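14L protein (PDB 4EKX) probably acts as a secreted poxviral decoy that binds host interleukin-18 through its immunoglobulin-like domain and so blunts antiviral inflammation. Local coordinates at residues 85-90 with 102-107; 33-39 with 71-75. The protein carries 2 engineered substitutions. All blocks are in the same frame, centred on the assembly; numbering follows the deposited sequence.

Interaction 1. Residues 85-90 with 102-107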
loop_
_atom_site.group_PDB
_atom_site.type_symbol
_atom_site.label_atom_id
_atom_site.label_comp_id
_atom_site.label_asym_id
_atom_site.label_seq_id
_atom_site.Cartn_x
_atom_site.Cartn_y
_atom_site.Cartn_z
ATOM N N ARG D 85 20.237 -12.323 0.382
ATOM C CA ARG D 85 19.212 -13.286 -0.030
ATOM C C ARG D 85 18.994 -14.358 1.032
ATOM O O ARG D 85 17.881 -14.856 1.198
ATOM C CB ARG D 85 19.574 -13.944 -1.368
ATOM C CG ARG D 85 19.464 -13.023 -2.565
ATOM C CD ARG D 85 19.821 -13.724 -3.876
ATOM N NE ARG D 85 19.869 -12.766 -4.975
ATOM C CZ ARG D 85 20.982 -12.191 -5.423
ATOM N NH1 ARG D 85 22.156 -12.494 -4.884
ATOM N NH2 ARG D 85 20.925 -11.315 -6.416
ATOM N N ASN D 86 20.056 -14.689 1.763
ATOM C CA ASN D 86 20.011 -15.762 2.753
ATOM C C ASN D 86 19.862 -15.274 4.198
ATOM O O ASN D 86 19.761 -16.080 5.124
ATOM C CB ASN D 86 21.253 -16.649 2.630
ATOM C CG ASN D 86 21.313 -17.385 1.306
ATOM O OD1 ASN D 86 20.281 -17.671 0.697
ATOM N ND2 ASN D 86 22.524 -17.697 0.854
ATOM N N GLU D 87 19.836 -13.956 4.375
ATOM C CA GLU D 87 19.773 -13.340 5.698
ATOM C C GLU D 87 18.396 -13.534 6.321
ATOM O O GLU D 87 17.376 -13.389 5.644
ATOM C CB GLU D 87 20.074 -11.843 5.579
ATOM C CG GLU D 87 20.244 -11.108 6.896
ATOM C CD GLU D 87 21.590 -11.373 7.534
ATOM O OE1 GLU D 87 22.622 -10.990 6.935
ATOM O OE2 GLU D 87 21.614 -11.976 8.625
ATOM N N LYS D 88 18.367 -13.877 7.605
ATOM C CA LYS D 88 17.100 -13.903 8.338
ATOM C C LYS D 88 16.675 -12.485 8.703
ATOM O O LYS D 88 17.320 -11.823 9.514
ATOM C CB LYS D 88 17.198 -14.770 9.598
ATOM C CG LYS D 88 15.866 -14.909 10.352
ATOM C CD LYS D 88 16.013 -15.851 11.534
ATOM C CE LYS D 88 14.743 -15.907 12.363
ATOM N NZ LYS D 88 14.898 -16.801 13.539
ATOM N N LEU D 89 15.570 -12.029 8.112
ATOM C CA LEU D 89 15.097 -10.669 8.317
ATOM C C LEU D 89 13.858 -10.673 9.217
ATOM O O LEU D 89 12.861 -11.328 8.918
ATOM C CB LEU D 89 14.779 -10.009 6.972
ATOM C CG LEU D 89 15.897 -10.103 5.918
ATOM C CD1 LEU D 89 15.412 -9.576 4.568
ATOM C CD2 LEU D 89 17.137 -9.352 6.365
ATOM N N THR D 90 13.930 -9.945 10.321
ATOM C CA THR D 90 12.852 -9.977 11.307
ATOM C C THR D 90 12.119 -8.652 11.417
ATOM O O THR D 90 12.740 -7.599 11.523
ATOM C CB THR D 90 13.408 -10.353 12.695
ATOM O OG1 THR D 90 13.991 -11.659 12.633
ATOM C CG2 THR D 90 12.302 -10.331 13.758
ATOM N N GLU D 102 7.989 -11.616 13.383
ATOM C CA GLU D 102 7.860 -12.476 12.228
ATOM C C GLU D 102 9.144 -12.327 11.428
ATOM O O GLU D 102 9.778 -11.272 11.448
ATOM C CB GLU D 102 6.648 -12.074 11.378
ATOM C CG GLU D 102 6.384 -13.013 10.224
ATOM C CD GLU D 102 6.030 -14.414 10.690
ATOM O OE1 GLU D 102 5.301 -14.545 11.699
ATOM O OE2 GLU D 102 6.491 -15.385 10.053
ATOM N N SER D 103 9.536 -13.374 10.716
ATOM C CA SER D 103 10.788 -13.308 9.979
ATOM C C SER D 103 10.657 -13.968 8.625
ATOM O O SER D 103 9.697 -14.695 8.365
ATOM C CB SER D 103 11.933 -13.940 10.782
ATOM O OG SER D 103 11.722 -15.328 10.972
ATOM N N VAL D 104 11.624 -13.691 7.759
ATOM C CA VAL D 104 11.646 -14.281 6.433
ATOM C C VAL D 104 13.083 -14.381 5.941
ATOM O O VAL D 104 13.926 -13.544 6.272
ATOM C CB VAL D 104 10.794 -13.453 5.428
ATOM C CG1 VAL D 104 11.336 -12.035 5.294
ATOM C CG2 VAL D 104 10.733 -14.146 4.065
ATOM N N ILE D 105 13.353 -15.440 5.184
ATOM C CA ILE D 105 14.595 -15.585 4.451
ATOM C C ILE D 105 14.204 -15.616 2.981
ATOM O O ILE D 105 13.578 -16.567 2.515
ATOM C CB ILE D 105 15.339 -16.871 4.848
ATOM C CG1 ILE D 105 15.833 -16.760 6.293
ATOM C CG2 ILE D 105 16.515 -17.154 3.889
ATOM C CD1 ILE D 105 16.466 -18.023 6.823
ATOM N N LEU D 106 14.557 -14.559 2.262
ATOM C CA LEU D 106 14.087 -14.369 0.895
ATOM C C LEU D 106 14.393 -15.512 -0.075
ATOM O O LEU D 106 13.537 -15.884 -0.871
ATOM C CB LEU D 106 14.574 -13.023 0.346
ATOM C CG LEU D 106 13.938 -11.876 1.142
ATOM C CD1 LEU D 106 14.594 -10.535 0.828
ATOM C CD2 LEU D 106 12.432 -11.840 0.876
ATOM N N SER D 107 15.595 -16.078 -0.013
ATOM C CA SER D 107 15.950 -17.149 -0.944
ATOM C C SER D 107 14.956 -18.309 -0.865
ATOM O O SER D 107 14.727 -19.007 -1.853
ATOM C CB SER D 107 17.382 -17.647 -0.701
ATOM O OG SER D 107 17.538 -18.111 0.631
HETATM O O HOH W 1 16.490 -12.501 3.102
#
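S107 OG donates to N86 OD1 over 2.8 Å, lying in the plane of the amide carbonyl. N86 starts out pointing away from S107, but with CG set beside its own backbone N (chi1 -65°) the amide swings back to receive the hydroxyl. Next to it, S107 N bonds to R85 O at 2.9 Å, so the main-chain N and the hydroxyl of S107 tie helix 82-86 to the first turn of helix 106-110. The next link is made by water: it accepts from L106 N at 2.9 Å and probably donates to E87 O, filling a step where the two segments stand too far apart to bond directly. Regular antiparallel pairing follows, with L89 N to V104 O and V104 N to L89 O both 2.9 Å long. L89 and V104 share one face of the hairpin; there the side chains of L89 and L106 cross at about a right angle, CD1 to CD1 3.9 Å, and leucine suits this buried place, which W37 and L21 also line. Main-chain bonds, a water and a serine–asparagine pair thus close the hairpin's open end through neutral groups, while R85 turns its guanidinium to E15 and D82.

Interaction 2. Residues 33-39 with 71-75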
loop_
_atom_site.group_PDB
_atom_site.type_symbol
_atom_site.label_atom_id
_atom_site.label_comp_id
_atom_site.label_asym_id
_atom_site.label_seq_id
_atom_site.Cartn_x
_atom_site.Cartn_y
_atom_site.Cartn_z
ATOM N N SER D 33 2.253 1.765 19.711
ATOM C CA SER D 33 2.644 0.562 18.994
ATOM C C SER D 33 3.426 0.941 17.765
ATOM O O SER D 33 3.151 1.948 17.125
ATOM C CB SER D 33 1.430 -0.280 18.604
ATOM O OG SER D 33 0.521 0.490 17.848
ATOM N N TYR D 34 4.429 0.142 17.456
ATOM C CA TYR D 34 5.243 0.432 16.295
ATOM C C TYR D 34 5.920 -0.833 15.816
ATOM O O TYR D 34 6.038 -1.790 16.569
ATOM C CB TYR D 34 6.253 1.555 16.599
ATOM C CG TYR D 34 7.021 1.466 17.907
ATOM C CD1 TYR D 34 6.439 1.851 19.113
ATOM C CD2 TYR D 34 8.366 1.063 17.928
ATOM C CE1 TYR D 34 7.154 1.796 20.298
ATOM C CE2 TYR D 34 9.084 1.010 19.109
ATOM C CZ TYR D 34 8.477 1.373 20.292
ATOM O OH TYR D 34 9.196 1.323 21.465
ATOM N N VAL D 35 6.341 -0.835 14.553
ATOM C CA VAL D 35 7.102 -1.950 14.004
ATOM C C VAL D 35 8.416 -1.463 13.397
ATOM O O VAL D 35 8.550 -0.307 12.999
ATOM C CB VAL D 35 6.305 -2.741 12.940
ATOM C CG1 VAL D 35 5.072 -3.414 13.571
ATOM C CG2 VAL D 35 5.894 -1.828 11.780
ATOM N N TYR D 36 9.400 -2.350 13.361
ATOM C CA TYR D 36 10.662 -2.044 12.678
ATOM C C TYR D 36 11.418 -3.319 12.417
ATOM O O TYR D 36 11.064 -4.389 12.927
ATOM C CB TYR D 36 11.536 -1.115 13.515
ATOM C CG TYR D 36 11.869 -1.681 14.873
ATOM C CD1 TYR D 36 10.979 -1.539 15.949
ATOM C CD2 TYR D 36 13.073 -2.357 15.093
ATOM C CE1 TYR D 36 11.284 -2.055 17.203
ATOM C CE2 TYR D 36 13.376 -2.882 16.344
ATOM C CZ TYR D 36 12.477 -2.726 17.397
ATOM O OH TYR D 36 12.758 -3.232 18.651
ATOM N N TRP D 37 12.487 -3.189 11.640
ATOM C CA TRP D 37 13.236 -4.341 11.188
ATOM C C TRP D 37 14.528 -4.572 11.986
ATOM O O TRP D 37 15.164 -3.623 12.461
ATOM C CB TRP D 37 13.551 -4.179 9.693
ATOM C CG TRP D 37 12.316 -4.327 8.819
ATOM C CD1 TRP D 37 11.440 -3.340 8.442
ATOM C CD2 TRP D 37 11.827 -5.537 8.254
ATOM N NE1 TRP D 37 10.430 -3.874 7.658
ATOM C CE2 TRP D 37 10.643 -5.223 7.533
ATOM C CE3 TRP D 37 12.266 -6.867 8.283
ATOM C CZ2 TRP D 37 9.927 -6.182 6.821
ATOM C CZ3 TRP D 37 11.540 -7.823 7.592
ATOM C CH2 TRP D 37 10.379 -7.475 6.872
ATOM N N ILE D 38 14.876 -5.850 12.138
ATOM C CA ILE D 38 16.169 -6.272 12.670
ATOM C C ILE D 38 16.783 -7.212 11.638
ATOM O O ILE D 38 16.135 -8.164 11.185
ATOM C CB ILE D 38 16.029 -6.992 14.028
ATOM C CG1 ILE D 38 15.471 -6.021 15.082
ATOM C CG2 ILE D 38 17.388 -7.575 14.467
ATOM C CD1 ILE D 38 15.276 -6.635 16.487
ATOM N N ILE D 39 18.019 -6.910 11.255
ATOM C CA ILE D 39 18.738 -7.660 10.223
ATOM C C ILE D 39 19.654 -8.645 10.922
ATOM O O ILE D 39 20.570 -8.252 11.655
ATOM C CB ILE D 39 19.574 -6.723 9.341
ATOM C CG1 ILE D 39 18.740 -5.532 8.869
ATOM C CG2 ILE D 39 20.166 -7.478 8.145
ATOM C CD1 ILE D 39 17.436 -5.923 8.162
ATOM N N PRO D 71 0.707 0.157 12.601
ATOM C CA PRO D 71 2.069 0.609 12.317
ATOM C C PRO D 71 2.653 -0.127 11.110
ATOM O O PRO D 71 2.320 -1.286 10.866
ATOM C CB PRO D 71 2.840 0.231 13.591
ATOM C CG PRO D 71 2.007 -0.816 14.258
ATOM C CD PRO D 71 0.583 -0.481 13.922
ATOM N N ARG D 72 3.518 0.548 10.368
ATOM C CA ARG D 72 4.126 -0.048 9.178
ATOM C C ARG D 72 5.601 0.330 9.050
ATOM O O ARG D 72 5.983 1.469 9.312
ATOM C CB ARG D 72 3.375 0.393 7.917
ATOM C CG ARG D 72 3.918 -0.229 6.627
ATOM C CD ARG D 72 3.046 0.119 5.427
ATOM N NE ARG D 72 3.695 -0.248 4.168
ATOM C CZ ARG D 72 3.125 -0.142 2.974
ATOM N NH1 ARG D 72 1.877 0.300 2.862
ATOM N NH2 ARG D 72 3.803 -0.487 1.886
ATOM N N ALA D 73 6.421 -0.636 8.652
ATOM C CA ALA D 73 7.800 -0.340 8.288
ATOM C C ALA D 73 8.141 -1.126 7.044
ATOM O O ALA D 73 7.987 -2.348 7.025
ATOM C CB ALA D 73 8.760 -0.689 9.429
ATOM N N ASP D 74 8.599 -0.432 6.008
ATOM C CA ASP D 74 9.082 -1.121 4.812
ATOM C C ASP D 74 10.610 -1.244 4.857
ATOM O O ASP D 74 11.321 -0.324 5.299
ATOM C CB ASP D 74 8.662 -0.400 3.525
ATOM C CG ASP D 74 7.152 -0.439 3.279
ATOM O OD1 ASP D 74 6.425 -1.170 3.990
ATOM O OD2 ASP D 74 6.697 0.263 2.352
ATOM N N LEU D 75 11.101 -2.385 4.390
ATOM C CA LEU D 75 12.537 -2.602 4.268
ATOM C C LEU D 75 12.854 -2.718 2.778
ATOM O O LEU D 75 12.238 -3.510 2.057
ATOM C CB LEU D 75 12.953 -3.862 5.030
ATOM C CG LEU D 75 14.456 -4.170 5.077
ATOM C CD1 LEU D 75 15.205 -3.136 5.923
ATOM C CD2 LEU D 75 14.677 -5.575 5.627
#
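W37 carries its indole beside its own backbone N (chi1 -71°), toward the facing sheet and into the interior of the sandwich, while L75 places CG opposite its backbone N (chi1 -176°) and so turns its branch along the same ring. L75 CB sits squarely over the five-membered ring, 3.6 Å from its centroid, a CH-pi contact, and CD2 continues across to CE3 at 3.8 Å. The ring's edge does different work: NE1 donates to A73 O at 2.9 Å, nearly straight at 162°. The oxygen lies close to the indole plane, yet the donor comes from above the carbonyl plane rather than along a lone pair. Tryptophan suits the place because it offers a broad apolar surface together with one N-H that can reach a main-chain oxygen in the facing sheet. Alanine at 73 is small enough to let the strands approach, its CB 3.9 Å from V35 CG2. That same methyl of V35 rests 3.4 Å from A73 N, and the V35 side chain crosses the P71 ring at about a right angle. At the far end I39 and L75 meet tip to tip through CD1 and CD2. The alternate residues face outward: R72 NE forms a salt bridge to D74 OD1 at 2.9 Å, met on the syn side but somewhat out of the carboxylate plane, and D74 OD2 is also held by Y59, whereas the hydroxyls of Y34 and Y36 bond to the backbone of the chain of another protein in the assembly. W37 packs on C23 and V35 on C91, the two halves of the disulfide, which recalls the tryptophan-and-disulfide pin of immunoglobulin domains. One indole bond set among apolar contacts therefore helps to set how the two sheets lie on each other, leaving the polar groups to the outer faces.

After strands 6-12 and 18-26, strand 34-39 is the first segment to take part; the chain then runs through strands 43-44 and 54-58 and a stretch at 61-68 that is not modelled before interaction 2 closes a long loop at 71-75. Strand 72-78 leads on into helix 82-86, and interaction 1 opens only there, closing a short loop across the hairpin of strands 89-94 and 100-104. The two are therefore in series, neither nested nor crossed. Interaction 2 ties one sheet of the sandwich to the other, whereas interaction 1 works at the edge of the sheet holding strands 34-39, 89-94 and 100-104. They meet there: T90 O probably accepts a hydrogen bond from I38 N, and L89 packs on I39.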